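Local atomic coordinates of pyrroline carboxylate reductase (Plasmodium falciparum, PDB entry 2RCY), a protein that probably reduces pyrroline-5-carboxylate to proline, the last step of proline synthesis, and binds NADP in a Rossmann-type domain. Residues A[8-13]-A[72-77]. Sequence-based numbering, arbitrary orientation.
With NAP (NADP nicotinamide-adenine-dinucleotide phosphate), chain G.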
loop_
_atom_site.group_PDB
_atom_site.type_symbol
_atom_site.label_atom_id
_atom_site.label_comp_id
_atom_site.label_asym_id
_atom_site.label_seq_id
_atom_site.Cartn_x
_atom_site.Cartn_y
_atom_site.Cartn_z
ATOM N N GLY A 8 38.855 -8.647 -33.088
ATOM C CA GLY A 8 39.483 -8.214 -31.843
ATOM C C GLY A 8 38.486 -7.783 -30.787
ATOM O O GLY A 8 37.581 -6.996 -31.061
ATOM N N PHE A 9 38.662 -8.303 -29.575
ATOM C CA PHE A 9 37.777 -7.989 -28.457
ATOM C C PHE A 9 38.490 -7.159 -27.395
ATOM O O PHE A 9 39.373 -7.652 -26.690
ATOM C CB PHE A 9 37.202 -9.272 -27.843
ATOM C CG PHE A 9 36.173 -9.945 -28.704
ATOM C CD1 PHE A 9 36.545 -10.911 -29.632
ATOM C CD2 PHE A 9 34.827 -9.611 -28.586
ATOM C CE1 PHE A 9 35.592 -11.534 -30.433
ATOM C CE2 PHE A 9 33.866 -10.227 -29.382
ATOM C CZ PHE A 9 34.250 -11.190 -30.307
HETATM N N MSE A 10 38.100 -5.892 -27.293
HETATM C CA MSE A 10 38.658 -4.994 -26.289
HETATM C C MSE A 10 37.921 -5.187 -24.967
HETATM O O MSE A 10 36.883 -4.568 -24.722
HETATM C CB MSE A 10 38.598 -3.537 -26.765
HETATM C CG MSE A 10 39.288 -3.306 -28.107
HETATM SE SE MSE A 10 39.584 -1.437 -28.581
HETATM C CE MSE A 10 37.742 -0.813 -28.580
ATOM N N GLY A 11 38.465 -6.068 -24.130
ATOM C CA GLY A 11 37.841 -6.447 -22.865
ATOM C C GLY A 11 37.140 -7.790 -22.958
ATOM O O GLY A 11 36.334 -8.014 -23.864
ATOM N N LEU A 12 37.459 -8.689 -22.029
ATOM C CA LEU A 12 36.795 -9.991 -21.952
ATOM C C LEU A 12 36.130 -10.215 -20.597
ATOM O O LEU A 12 36.523 -11.103 -19.836
ATOM C CB LEU A 12 37.765 -11.139 -22.264
ATOM C CG LEU A 12 38.060 -11.571 -23.704
ATOM C CD1 LEU A 12 38.569 -13.001 -23.688
ATOM C CD2 LEU A 12 36.853 -11.465 -24.626
ATOM N N GLY A 13 35.119 -9.404 -20.303
ATOM C CA GLY A 13 34.362 -9.538 -19.064
ATOM C C GLY A 13 33.313 -10.621 -19.171
ATOM O O GLY A 13 33.552 -11.672 -19.764
ATOM N N GLY A 72 35.182 5.687 -23.242
ATOM C CA GLY A 72 35.620 6.959 -23.813
ATOM C C GLY A 72 37.121 7.082 -24.000
ATOM O O GLY A 72 37.581 7.592 -25.021
ATOM N N SER A 73 37.882 6.615 -23.012
ATOM C CA SER A 73 39.344 6.666 -23.067
ATOM C C SER A 73 39.916 5.582 -23.978
ATOM O O SER A 73 40.839 5.843 -24.753
ATOM C CB SER A 73 39.949 6.561 -21.663
ATOM O OG SER A 73 39.654 5.311 -21.064
ATOM N N VAL A 74 39.357 4.375 -23.878
ATOM C CA VAL A 74 39.786 3.224 -24.681
ATOM C C VAL A 74 39.625 3.500 -26.179
ATOM O O VAL A 74 40.530 3.218 -26.969
ATOM C CB VAL A 74 39.029 1.924 -24.272
ATOM C CG1 VAL A 74 39.300 0.791 -25.256
ATOM C CG2 VAL A 74 39.419 1.496 -22.864
ATOM N N LEU A 75 38.479 4.063 -26.555
ATOM C CA LEU A 75 38.197 4.398 -27.949
ATOM C C LEU A 75 39.019 5.591 -28.440
ATOM O O LEU A 75 39.335 5.685 -29.628
ATOM C CB LEU A 75 36.700 4.653 -28.156
ATOM C CG LEU A 75 35.762 3.440 -28.140
ATOM C CD1 LEU A 75 34.309 3.885 -28.110
ATOM C CD2 LEU A 75 36.015 2.519 -29.327
ATOM N N ASN A 76 39.364 6.489 -27.519
ATOM C CA ASN A 76 40.212 7.640 -27.823
ATOM C C ASN A 76 41.662 7.228 -28.083
ATOM O O ASN A 76 42.373 7.876 -28.854
ATOM C CB ASN A 76 40.146 8.664 -26.688
ATOM C CG ASN A 76 40.562 10.054 -27.126
ATOM O OD1 ASN A 76 41.746 10.331 -27.322
ATOM N ND2 ASN A 76 39.583 10.941 -27.272
ATOM N N ASN A 77 42.088 6.148 -27.432
ATOM C CA ASN A 77 43.432 5.605 -27.612
ATOM C C ASN A 77 43.610 4.866 -28.939
ATOM O O ASN A 77 44.701 4.868 -29.513
ATOM C CB ASN A 77 43.800 4.690 -26.441
ATOM C CG ASN A 77 43.976 5.449 -25.133
ATOM O OD1 ASN A 77 44.276 6.645 -25.125
ATOM N ND2 ASN A 77 43.793 4.750 -24.018
HETATM P PA NAP G . 32.616 -6.529 -17.002
HETATM O O1A NAP G . 32.366 -7.982 -16.686
HETATM O O2A NAP G . 33.074 -5.601 -15.902
HETATM O O5B NAP G . 33.642 -6.461 -18.242
HETATM C C5B NAP G . 34.593 -5.411 -18.403
HETATM C C4B NAP G . 35.932 -6.046 -18.755
HETATM O O4B NAP G . 36.786 -5.104 -19.409
HETATM C C3B NAP G . 36.664 -6.531 -17.512
HETATM O O3B NAP G . 36.863 -7.945 -17.602
HETATM C C2B NAP G . 37.993 -5.798 -17.503
HETATM O O2B NAP G . 39.081 -6.672 -17.203
HETATM C C1B NAP G . 38.121 -5.238 -18.914
HETATM N N9A NAP G . 38.816 -3.923 -18.972
HETATM C C8A NAP G . 38.898 -3.003 -17.997
HETATM N N7A NAP G . 39.612 -1.945 -18.443
HETATM C C5A NAP G . 39.975 -2.207 -19.714
HETATM C C6A NAP G . 40.703 -1.505 -20.670
HETATM N N6A NAP G . 41.212 -0.282 -20.387
HETATM N N1A NAP G . 40.900 -2.057 -21.890
HETATM C C2A NAP G . 40.403 -3.269 -22.187
HETATM N N3A NAP G . 39.697 -3.965 -21.282
HETATM C C4A NAP G . 39.468 -3.456 -20.042
HETATM O O3 NAP G . 31.286 -5.906 -17.659
HETATM P PN NAP G . 30.421 -6.711 -18.753
HETATM O O1N NAP G . 29.166 -7.204 -18.078
HETATM O O2N NAP G . 31.317 -7.683 -19.484
HETATM O O5D NAP G . 29.971 -5.555 -19.773
HETATM C C5D NAP G . 30.870 -4.967 -20.709
HETATM C C4D NAP G . 30.060 -4.195 -21.747
HETATM O O4D NAP G . 29.139 -5.068 -22.402
HETATM C C3D NAP G . 29.245 -3.069 -21.123
HETATM O O3D NAP G . 29.495 -1.868 -21.855
HETATM C C2D NAP G . 27.793 -3.493 -21.264
HETATM O O2D NAP G . 26.934 -2.394 -21.584
HETATM C C1D NAP G . 27.825 -4.497 -22.405
HETATM N N1N NAP G . 26.794 -5.536 -22.290
HETATM C C2N NAP G . 26.819 -6.421 -21.278
HETATM C C3N NAP G . 25.844 -7.411 -21.178
HETATM C C7N NAP G . 25.885 -8.401 -20.051
HETATM O O7N NAP G . 26.810 -8.306 -19.098
HETATM N N7N NAP G . 25.053 -9.340 -20.018
HETATM C C4N NAP G . 24.835 -7.478 -22.139
HETATM C C5N NAP G . 24.829 -6.553 -23.176
HETATM C C6N NAP G . 25.831 -5.585 -23.226
HETATM P P2B NAP G . 39.478 -7.060 -15.687
HETATM O O1X NAP G . 40.873 -7.630 -15.821
HETATM O O2X NAP G . 39.408 -5.760 -14.919
HETATM O O3X NAP G . 38.443 -8.080 -15.278
#
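Met10, modelled as selenomethionine, reaches from the end of strand 7-10 to helix 71-77, where it meets Val74 and Leu75. Its terminal methyl does most of the touching. Met10 CE lies 3.8 Å from Leu75 CD2 and 4.0 Å from Val74 CG1. The selenium also rests against the valine, with Met10 SE 4.0 Å from Val74 CG1. The Met10 chain runs out extended as far as SE and then bends at chi3 (-60°), which turns the methyl toward Leu75 while keeping it against Val74. The Met10 and Val74 side chains run antiparallel alongside each other, while Leu75 stands roughly perpendicular to Met10.

The two methyls of Val74 have different tasks. CG1, anti to the backbone N (chi1 170°), takes the selenomethionine. CG2 approaches the adenine of NADP from one side of its plane, at the amino group rather than over the ring, and Val74 CG2 is 3.5 Å from NAP N6A. Segment 8-13 meets the same base through the glycine-rich turn after its strand, across the ring from the amino group, with Gly11 CA 3.5 Å from NAP N3A. Gly13 CA comes within 3.3 Å of NAP O5B, and the backbone itself lies against the ribose-phosphate link. Gly11 and Gly13 fit the GxGxxG pattern of Rossmann dinucleotide-binding folds.

Strand 7-10 is bonded through its backbone to strands 34-37 and 61-64 in the parallel part of the sheet. Met10 also packs on Asn52 and Leu55 of helix 52-58, and Leu75 on Leu99, Met102 and Val103 of helix 96-103.

The contact is small, buried and wholly apolar. Its hold is therefore van der Waals packing, without the directional demands of polar bonds, and Val74 carries that packing from the sheet side chain to the adenine.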